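Local structure of afamin (Homo sapiens, 6FAK) at residues N554-C559 against V567-E572; K47-Y52 against Q74-A79; Q392-H397 against A448-L453. The protein carries hydrophobic molecules in body fluids, binds vitamin E and keeps lipidated Wnt proteins soluble and active. All blocks are in the same frame, centred on the assembly; numbering follows the deposited sequence.

Contact 1. Residues N554-C559 against V567-E572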
loop_
_atom_site.group_PDB
_atom_site.type_symbol
_atom_site.label_atom_id
_atom_site.label_comp_id
_atom_site.label_asym_id
_atom_site.label_seq_id
_atom_site.Cartn_x
_atom_site.Cartn_y
_atom_site.Cartn_z
ATOM N N ASN A 554 -11.507 -21.046 -24.041
ATOM C CA ASN A 554 -11.589 -21.443 -25.428
ATOM C C ASN A 554 -13.019 -21.264 -25.971
ATOM O O ASN A 554 -13.197 -20.701 -27.018
ATOM C CB ASN A 554 -11.089 -22.880 -25.582
ATOM C CG ASN A 554 -11.004 -23.302 -27.032
ATOM O OD1 ASN A 554 -10.409 -22.626 -27.839
ATOM N ND2 ASN A 554 -11.562 -24.423 -27.345
ATOM N N VAL A 555 -14.034 -21.681 -25.226
ATOM C CA VAL A 555 -15.438 -21.537 -25.650
ATOM C C VAL A 555 -15.828 -20.051 -25.853
ATOM O O VAL A 555 -16.413 -19.697 -26.879
ATOM C CB VAL A 555 -16.382 -22.267 -24.702
ATOM C CG1 VAL A 555 -17.820 -21.892 -24.941
ATOM C CG2 VAL A 555 -16.206 -23.795 -24.846
ATOM N N VAL A 556 -15.475 -19.203 -24.892
ATOM C CA VAL A 556 -15.637 -17.737 -25.004
ATOM C C VAL A 556 -15.010 -17.145 -26.261
ATOM O O VAL A 556 -15.631 -16.356 -26.954
ATOM C CB VAL A 556 -15.020 -17.018 -23.771
ATOM C CG1 VAL A 556 -14.770 -15.536 -24.044
ATOM C CG2 VAL A 556 -15.929 -17.207 -22.559
ATOM N N ASP A 557 -13.778 -17.520 -26.534
ATOM C CA ASP A 557 -13.079 -17.027 -27.706
ATOM C C ASP A 557 -13.793 -17.379 -29.020
ATOM O O ASP A 557 -13.822 -16.565 -29.958
ATOM C CB ASP A 557 -11.654 -17.604 -27.740
ATOM C CG ASP A 557 -10.852 -17.110 -28.936
ATOM O OD1 ASP A 557 -10.902 -15.897 -29.196
ATOM O OD2 ASP A 557 -10.184 -17.922 -29.618
ATOM N N LYS A 558 -14.329 -18.598 -29.096
ATOM C CA LYS A 558 -15.005 -19.074 -30.305
ATOM C C LYS A 558 -16.322 -18.360 -30.449
ATOM O O LYS A 558 -16.627 -17.831 -31.507
ATOM C CB LYS A 558 -15.278 -20.589 -30.260
ATOM C CG LYS A 558 -14.056 -21.480 -30.177
ATOM C CD LYS A 558 -13.082 -21.264 -31.313
ATOM C CE LYS A 558 -12.215 -22.503 -31.561
ATOM N NZ LYS A 558 -11.038 -22.573 -30.645
ATOM N N CYS A 559 -17.104 -18.352 -29.376
ATOM C CA CYS A 559 -18.465 -17.854 -29.433
ATOM C C CYS A 559 -18.585 -16.354 -29.710
ATOM O O CYS A 559 -19.583 -15.917 -30.273
ATOM C CB CYS A 559 -19.200 -18.230 -28.167
ATOM S SG CYS A 559 -19.466 -20.005 -28.053
ATOM N N VAL A 567 -26.109 -17.750 -27.003
ATOM C CA VAL A 567 -26.621 -19.084 -27.325
ATOM C C VAL A 567 -25.476 -20.057 -27.606
ATOM O O VAL A 567 -25.579 -21.227 -27.250
ATOM C CB VAL A 567 -27.614 -19.071 -28.511
ATOM C CG1 VAL A 567 -26.899 -18.851 -29.836
ATOM C CG2 VAL A 567 -28.432 -20.361 -28.552
ATOM N N CYS A 568 -24.396 -19.564 -28.225
ATOM C CA CYS A 568 -23.227 -20.388 -28.539
ATOM C C CYS A 568 -22.602 -20.858 -27.242
ATOM O O CYS A 568 -22.304 -22.047 -27.094
ATOM C CB CYS A 568 -22.206 -19.617 -29.399
ATOM S SG CYS A 568 -20.610 -20.452 -29.700
ATOM N N PHE A 569 -22.418 -19.915 -26.302
ATOM C CA PHE A 569 -21.805 -20.214 -25.012
ATOM C C PHE A 569 -22.540 -21.287 -24.220
ATOM O O PHE A 569 -21.917 -22.226 -23.726
ATOM C CB PHE A 569 -21.718 -18.959 -24.143
ATOM C CG PHE A 569 -20.941 -19.174 -22.879
ATOM C CD1 PHE A 569 -21.578 -19.612 -21.720
ATOM C CD2 PHE A 569 -19.568 -18.973 -22.857
ATOM C CE1 PHE A 569 -20.857 -19.820 -20.554
ATOM C CE2 PHE A 569 -18.844 -19.178 -21.691
ATOM C CZ PHE A 569 -19.490 -19.605 -20.541
ATOM N N ASN A 570 -23.857 -21.142 -24.095
ATOM C CA ASN A 570 -24.665 -22.101 -23.337
ATOM C C ASN A 570 -24.721 -23.496 -23.964
ATOM O O ASN A 570 -24.790 -24.482 -23.230
ATOM C CB ASN A 570 -26.082 -21.566 -23.087
ATOM C CG ASN A 570 -26.104 -20.362 -22.146
ATOM O OD1 ASN A 570 -25.203 -20.170 -21.320
ATOM N ND2 ASN A 570 -27.140 -19.544 -22.270
ATOM N N GLU A 571 -24.669 -23.608 -25.289
ATOM C CA GLU A 571 -24.553 -24.954 -25.897
ATOM C C GLU A 571 -23.135 -25.554 -25.880
ATOM O O GLU A 571 -22.994 -26.769 -25.761
ATOM C CB GLU A 571 -25.247 -25.061 -27.278
ATOM C CG GLU A 571 -24.771 -24.144 -28.407
ATOM C CD GLU A 571 -25.873 -23.778 -29.421
ATOM O OE1 GLU A 571 -27.084 -23.950 -29.151
ATOM O OE2 GLU A 571 -25.529 -23.290 -30.514
ATOM N N GLU A 572 -22.096 -24.718 -25.917
ATOM C CA GLU A 572 -20.709 -25.216 -26.010
ATOM C C GLU A 572 -19.884 -25.178 -24.720
ATOM O O GLU A 572 -18.842 -25.826 -24.669
ATOM C CB GLU A 572 -19.944 -24.437 -27.093
ATOM C CG GLU A 572 -20.569 -24.488 -28.480
ATOM C CD GLU A 572 -20.708 -25.895 -29.041
ATOM O OE1 GLU A 572 -20.040 -26.819 -28.552
ATOM O OE2 GLU A 572 -21.505 -26.071 -29.973
#
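Cys559 and Cys568 join the two helical segments covalently: SG of Cys559 lies 2.1 Å from SG of Cys568, and the bridge turns with a chi3 of -66°. The two sulfurs leave their backbones differently. In Cys559 the sulfur swings opposite its own carbonyl carbon, whereas in Cys568 it is anti to the backbone N (chi1 173°), and this pairing lets the bridge span CA atoms only 5.5 Å apart. The Cys559 sulfur also lies against the backbone N of Phe569.

Beside the bridge, the ring of Phe569, the next residue after Cys568, meets two valines a turn before Cys559. CG2 of Val556 comes to the ring edge, near its plane, at 3.6 Å from CE2 of Phe569, the two side chains lying side by side and pointing the same way; CG1 of Val555 approaches CD2 of the same ring obliquely at 4.0 Å. Both branches of Val555 also meet Glu572, CG2 resting 3.3 Å from its backbone O and CG1 lying 4.0 Å from its CB, and the two side chains cross at about a right angle. Cutting Val555 back to an alanine is likely to open a gap between the helices at CD2 of Phe569 and the Glu572 carbonyl, although Val556 would still meet the ring.

On the exposed side of helix 542-560, away from the contact, the Lys558 ammonium turns back to Asn554, NZ to OD1 at 2.9 Å. The segment axes approach to 9.1 Å and run roughly antiparallel, at 146°. Helix 542-560 and helix 565-572 thus form an antiparallel helical hairpin stapled by a disulfide, an arrangement characteristic of the all-helical, disulfide-rich albumin fold, here in the third albumin domain.

Contact 2. Residues K47-Y52 against Q74-A79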
loop_
_atom_site.group_PDB
_atom_site.type_symbol
_atom_site.label_atom_id
_atom_site.label_comp_id
_atom_site.label_asym_id
_atom_site.label_seq_id
_atom_site.Cartn_x
_atom_site.Cartn_y
_atom_site.Cartn_z
ATOM N N LYS A 47 -16.227 25.463 7.078
ATOM C CA LYS A 47 -16.528 26.773 7.705
ATOM C C LYS A 47 -16.026 26.805 9.154
ATOM O O LYS A 47 -15.366 27.762 9.553
ATOM C CB LYS A 47 -18.022 27.114 7.662
ATOM C CG LYS A 47 -18.697 27.148 6.292
ATOM C CD LYS A 47 -18.114 28.179 5.330
ATOM C CE LYS A 47 -17.058 27.609 4.376
ATOM N NZ LYS A 47 -17.527 26.444 3.564
ATOM N N ASP A 48 -16.274 25.732 9.911
ATOM C CA ASP A 48 -15.752 25.619 11.289
ATOM C C ASP A 48 -14.237 25.702 11.427
ATOM O O ASP A 48 -13.746 26.334 12.363
ATOM C CB ASP A 48 -16.214 24.327 11.959
ATOM C CG ASP A 48 -17.705 24.295 12.219
ATOM O OD1 ASP A 48 -18.375 25.327 12.013
ATOM O OD2 ASP A 48 -18.197 23.230 12.664
ATOM N N MET A 49 -13.496 25.052 10.536
ATOM C CA MET A 49 -12.026 25.082 10.609
ATOM C C MET A 49 -11.403 26.403 10.095
ATOM O O MET A 49 -10.394 26.865 10.646
ATOM C CB MET A 49 -11.431 23.880 9.861
ATOM C CG MET A 49 -11.828 22.546 10.449
ATOM S SD MET A 49 -11.219 22.264 12.129
ATOM C CE MET A 49 -9.459 22.412 11.871
ATOM N N VAL A 50 -11.978 27.000 9.049
ATOM C CA VAL A 50 -11.603 28.339 8.638
ATOM C C VAL A 50 -11.759 29.282 9.848
ATOM O O VAL A 50 -10.811 29.980 10.220
ATOM C CB VAL A 50 -12.441 28.830 7.423
ATOM C CG1 VAL A 50 -12.304 30.345 7.228
ATOM C CG2 VAL A 50 -12.036 28.094 6.156
ATOM N N GLU A 51 -12.925 29.254 10.491
ATOM C CA GLU A 51 -13.161 30.111 11.662
ATOM C C GLU A 51 -12.121 29.868 12.772
ATOM O O GLU A 51 -11.557 30.827 13.291
ATOM C CB GLU A 51 -14.604 29.978 12.179
ATOM C CG GLU A 51 -15.618 30.583 11.207
ATOM C CD GLU A 51 -17.062 30.340 11.603
ATOM O OE1 GLU A 51 -17.446 30.750 12.717
ATOM O OE2 GLU A 51 -17.819 29.762 10.794
ATOM N N TYR A 52 -11.813 28.603 13.073
ATOM C CA TYR A 52 -10.807 28.267 14.114
ATOM C C TYR A 52 -9.425 28.820 13.759
ATOM O O TYR A 52 -8.718 29.358 14.634
ATOM C CB TYR A 52 -10.727 26.747 14.370
ATOM C CG TYR A 52 -9.428 26.257 15.005
ATOM C CD1 TYR A 52 -9.286 26.157 16.384
ATOM C CD2 TYR A 52 -8.362 25.864 14.213
ATOM C CE1 TYR A 52 -8.106 25.699 16.954
ATOM C CE2 TYR A 52 -7.185 25.406 14.763
ATOM C CZ TYR A 52 -7.061 25.321 16.127
ATOM O OH TYR A 52 -5.874 24.854 16.633
ATOM N N GLN A 74 -11.685 16.622 15.358
ATOM C CA GLN A 74 -12.612 15.606 15.856
ATOM C C GLN A 74 -13.651 16.223 16.797
ATOM O O GLN A 74 -14.818 15.815 16.796
ATOM C CB GLN A 74 -11.850 14.428 16.494
ATOM C CG GLN A 74 -11.128 13.616 15.404
ATOM C CD GLN A 74 -10.181 12.535 15.892
ATOM O OE1 GLN A 74 -10.095 12.250 17.106
ATOM N NE2 GLN A 74 -9.538 11.834 14.914
ATOM N N GLU A 75 -13.243 17.234 17.576
ATOM C CA GLU A 75 -14.213 17.992 18.366
ATOM C C GLU A 75 -15.272 18.633 17.475
ATOM O O GLU A 75 -16.475 18.516 17.751
ATOM C CB GLU A 75 -13.496 19.059 19.202
ATOM C CG GLU A 75 -14.438 19.944 19.982
ATOM C CD GLU A 75 -15.058 19.252 21.196
ATOM O OE1 GLU A 75 -14.624 18.112 21.563
ATOM O OE2 GLU A 75 -15.967 19.885 21.807
ATOM N N LYS A 76 -14.836 19.283 16.381
ATOM C CA LYS A 76 -15.780 19.948 15.480
ATOM C C LYS A 76 -16.698 18.988 14.744
ATOM O O LYS A 76 -17.845 19.302 14.484
ATOM C CB LYS A 76 -15.049 20.794 14.440
ATOM C CG LYS A 76 -14.206 21.946 14.991
ATOM C CD LYS A 76 -14.972 22.811 15.983
ATOM C CE LYS A 76 -14.194 24.058 16.426
ATOM N NZ LYS A 76 -15.067 24.904 17.301
ATOM N N ILE A 77 -16.178 17.847 14.329
ATOM C CA ILE A 77 -17.014 16.809 13.712
ATOM C C ILE A 77 -18.065 16.294 14.713
ATOM O O ILE A 77 -19.245 16.174 14.373
ATOM C CB ILE A 77 -16.136 15.628 13.218
ATOM C CG1 ILE A 77 -15.359 16.048 11.976
ATOM C CG2 ILE A 77 -16.959 14.379 12.922
ATOM C CD1 ILE A 77 -14.269 15.068 11.604
ATOM N N CYS A 78 -17.632 16.006 15.928
ATOM C CA CYS A 78 -18.508 15.459 16.987
ATOM C C CYS A 78 -19.591 16.480 17.446
ATOM O O CYS A 78 -20.645 16.086 17.915
ATOM C CB CYS A 78 -17.681 15.037 18.190
ATOM S SG CYS A 78 -16.833 13.449 17.951
ATOM N N ALA A 79 -19.305 17.777 17.256
ATOM C CA ALA A 79 -20.233 18.865 17.572
ATOM C C ALA A 79 -21.356 19.128 16.552
ATOM O O ALA A 79 -22.230 19.952 16.803
ATOM C CB ALA A 79 -19.453 20.162 17.831
HETATM O O HOH W 1 -18.879 21.679 14.581
#
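Met49 and Lys76 meet through SD of Met49 and CG of Lys76, 4.1 Å apart, the two side chains crossing obliquely. The methionine is bent at both chi2 (-64°) and chi3, and this folding brings the sulfur up to the lysine chain. Lys76 is kinked at chi2 (-50°) and then extended, so that CG faces the Met49 sulfur, with CB of Asp48 4.3 Å from the same CG of Lys76, while the extended end carries NZ onward.

That ammonium is 5.8 Å from OD2 of Asp48, too far for a salt bridge, and is hydrogen-bonded instead to a hexaethylene glycol molecule, probably from the crystallisation liquor. The carboxylate is linked to the other helix by a water that donates to OD2 of Asp48 and to the backbone O of Lys76, each at 2.6 Å. The direct gap between those two oxygens is 4.3 Å, which the water bridges.

The contact buries only 151 Å² and pairs helix 39-58 with helix 69-78 in the first albumin domain. Met49 also touches Thr26 of helix 22-33, and Ile77 packs on Phe30 of that helix, while Gln74 and Cys78 reach Phe104 of helix 97-106.

Contact 3. Residues Q392-H397 against A448-L453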
loop_
_atom_site.group_PDB
_atom_site.type_symbol
_atom_site.label_atom_id
_atom_site.label_comp_id
_atom_site.label_asym_id
_atom_site.label_seq_id
_atom_site.Cartn_x
_atom_site.Cartn_y
_atom_site.Cartn_z
ATOM N N GLN A 392 13.617 -15.775 -9.280
ATOM C CA GLN A 392 14.011 -16.222 -10.613
ATOM C C GLN A 392 12.986 -17.194 -11.228
ATOM O O GLN A 392 12.637 -17.067 -12.392
ATOM C CB GLN A 392 15.408 -16.855 -10.583
ATOM C CG GLN A 392 16.494 -15.828 -10.414
ATOM C CD GLN A 392 17.871 -16.435 -10.142
ATOM O OE1 GLN A 392 18.002 -17.504 -9.546
ATOM N NE2 GLN A 392 18.903 -15.735 -10.569
ATOM N N GLN A 393 12.476 -18.133 -10.422
ATOM C CA GLN A 393 11.456 -19.076 -10.878
ATOM C C GLN A 393 10.139 -18.352 -11.252
ATOM O O GLN A 393 9.582 -18.581 -12.332
ATOM C CB GLN A 393 11.221 -20.173 -9.820
ATOM C CG GLN A 393 12.430 -21.104 -9.696
ATOM C CD GLN A 393 12.217 -22.296 -8.773
ATOM O OE1 GLN A 393 11.498 -22.219 -7.766
ATOM N NE2 GLN A 393 12.845 -23.415 -9.120
ATOM N N GLU A 394 9.688 -17.441 -10.389
ATOM C CA GLU A 394 8.480 -16.671 -10.644
ATOM C C GLU A 394 8.642 -15.827 -11.920
ATOM O O GLU A 394 7.716 -15.808 -12.738
ATOM C CB GLU A 394 8.081 -15.801 -9.444
ATOM C CG GLU A 394 7.725 -16.537 -8.149
ATOM C CD GLU A 394 7.830 -15.688 -6.863
ATOM O OE1 GLU A 394 8.644 -14.727 -6.798
ATOM O OE2 GLU A 394 7.101 -15.974 -5.869
ATOM N N CYS A 395 9.806 -15.180 -12.116
ATOM C CA CYS A 395 10.062 -14.368 -13.323
ATOM C C CYS A 395 10.108 -15.208 -14.615
ATOM O O CYS A 395 9.685 -14.726 -15.685
ATOM C CB CYS A 395 11.310 -13.460 -13.207
ATOM S SG CYS A 395 11.000 -11.954 -12.216
ATOM N N LYS A 396 10.615 -16.436 -14.522
ATOM C CA LYS A 396 10.645 -17.321 -15.684
ATOM C C LYS A 396 9.197 -17.715 -16.067
ATOM O O LYS A 396 8.834 -17.679 -17.246
ATOM C CB LYS A 396 11.482 -18.575 -15.387
ATOM C CG LYS A 396 11.745 -19.487 -16.585
ATOM C CD LYS A 396 12.201 -18.715 -17.826
ATOM C CE LYS A 396 12.905 -19.600 -18.844
ATOM N NZ LYS A 396 12.130 -20.816 -19.244
ATOM N N HIS A 397 8.403 -18.067 -15.059
ATOM C CA HIS A 397 6.984 -18.364 -15.223
ATOM C C HIS A 397 6.251 -17.188 -15.871
ATOM O O HIS A 397 5.460 -17.404 -16.773
ATOM C CB HIS A 397 6.318 -18.765 -13.890
ATOM C CG HIS A 397 6.682 -20.140 -13.423
ATOM N ND1 HIS A 397 6.727 -21.227 -14.273
ATOM C CD2 HIS A 397 7.026 -20.604 -12.201
ATOM C CE1 HIS A 397 7.082 -22.301 -13.589
ATOM N NE2 HIS A 397 7.285 -21.946 -12.332
ATOM N N ALA A 448 15.378 -7.088 -5.958
ATOM C CA ALA A 448 14.904 -6.091 -5.009
ATOM C C ALA A 448 13.488 -5.580 -5.371
ATOM O O ALA A 448 12.576 -5.499 -4.514
ATOM C CB ALA A 448 15.878 -4.923 -4.893
ATOM N N CYS A 449 13.309 -5.277 -6.640
ATOM C CA CYS A 449 12.040 -4.738 -7.130
ATOM C C CYS A 449 10.861 -5.707 -6.884
ATOM O O CYS A 449 9.846 -5.335 -6.292
ATOM C CB CYS A 449 12.191 -4.367 -8.616
ATOM S SG CYS A 449 10.741 -3.599 -9.376
ATOM N N VAL A 450 11.020 -6.963 -7.324
ATOM C CA VAL A 450 9.990 -7.963 -7.191
ATOM C C VAL A 450 9.662 -8.237 -5.702
ATOM O O VAL A 450 8.485 -8.294 -5.314
ATOM C CB VAL A 450 10.410 -9.289 -7.858
ATOM C CG1 VAL A 450 9.442 -10.422 -7.527
ATOM C CG2 VAL A 450 10.504 -9.120 -9.371
ATOM N N ASP A 451 10.680 -8.427 -4.878
ATOM C CA ASP A 451 10.411 -8.829 -3.498
ATOM C C ASP A 451 9.781 -7.650 -2.739
ATOM O O ASP A 451 8.886 -7.865 -1.938
ATOM C CB ASP A 451 11.671 -9.389 -2.848
ATOM C CG ASP A 451 11.405 -10.139 -1.532
ATOM O OD1 ASP A 451 10.479 -10.966 -1.424
ATOM O OD2 ASP A 451 12.120 -9.901 -0.549
ATOM N N ASN A 452 10.207 -6.420 -3.038
ATOM C CA ASN A 452 9.631 -5.215 -2.443
ATOM C C ASN A 452 8.134 -5.083 -2.800
ATOM O O ASN A 452 7.289 -4.830 -1.925
ATOM C CB ASN A 452 10.373 -3.957 -2.907
ATOM C CG ASN A 452 11.668 -3.669 -2.105
ATOM O OD1 ASN A 452 11.866 -4.135 -0.986
ATOM N ND2 ASN A 452 12.547 -2.862 -2.702
ATOM N N LEU A 453 7.819 -5.202 -4.082
ATOM C CA LEU A 453 6.440 -5.046 -4.528
ATOM C C LEU A 453 5.552 -6.210 -4.157
ATOM O O LEU A 453 4.408 -5.989 -3.799
ATOM C CB LEU A 453 6.351 -4.787 -6.019
ATOM C CG LEU A 453 6.846 -3.429 -6.511
ATOM C CD1 LEU A 453 6.625 -3.357 -8.012
ATOM C CD2 LEU A 453 6.129 -2.277 -5.853
#
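Cys395 and Val450 mark the nearest approach of two helical backbones that stand well apart, their CA atoms separated by 8.9 Å, so the segments meet by side chains alone and bury just 82 Å² between them. The SG of Cys395 lies 4.0 Å from CG2 of Val450, an apolar contact of sulfur with methyl. In Cys395 the sulfur is placed beside the backbone N (chi1 -78°), where it faces the valine and also closes a disulfide with Cys441. Val450 presents its two methyls to different partners: CG2, beside its own backbone N, goes to the sulfur, while CG1, anti to that N (chi1 170°), lies 4.4 Å from OE1 of Glu394, a loose approach at the limit of contact.

The carboxylate of Glu394 is held elsewhere, by a salt bridge from OE1 to Arg486. That arginine also bridges to Asp451, so the two acids, whose nearest charged atoms, OE1 of Glu394 and OD1 of Asp451, stand 6.8 Å apart, share one cation that links helix 376-417 to helix 446-462. Asp451 has further partners in Arg351 and Ser345. Val450 packs in addition on Phe437 and Cys440 of helix 423-440 and on Val391 of helix 376-417.

On the second helix Cys449 is bonded to Cys440. With Cys395 bonded to Cys441, the adjacent cysteines at the end of helix 423-440 and just beyond it tie both segments together, the paired-disulfide pattern of the albumin family. Direct contact is therefore slight and apolar, while Arg486 and the two disulfides, which go to neighbouring cysteines, add indirect ties; the positive charge of Arg486 would be expected to offset the repulsion between the two acids.

The three contacts lie in series along the chain: contact 2 belongs to the first albumin domain, and contacts 3 and 1 both to the third. Contacts 2 and 3 fall on opposite sides of the chain's centre, 48 Å apart between centres, and contact 1 is 59 Å from contact 2, centre to centre. Even within the third domain, contacts 1 and 3 do not touch, their nearest atoms being about 19 Å apart. Only contact 3 contributes to the site of a bound polyether, probably from the crystallisation liquor, through Ala448, Cys449, Asn452 and Leu453; none includes residues of the 194-298 hydrophobic-ligand region. Disulfide cysteines occur in all three, although only contact 1 is bridged by one directly.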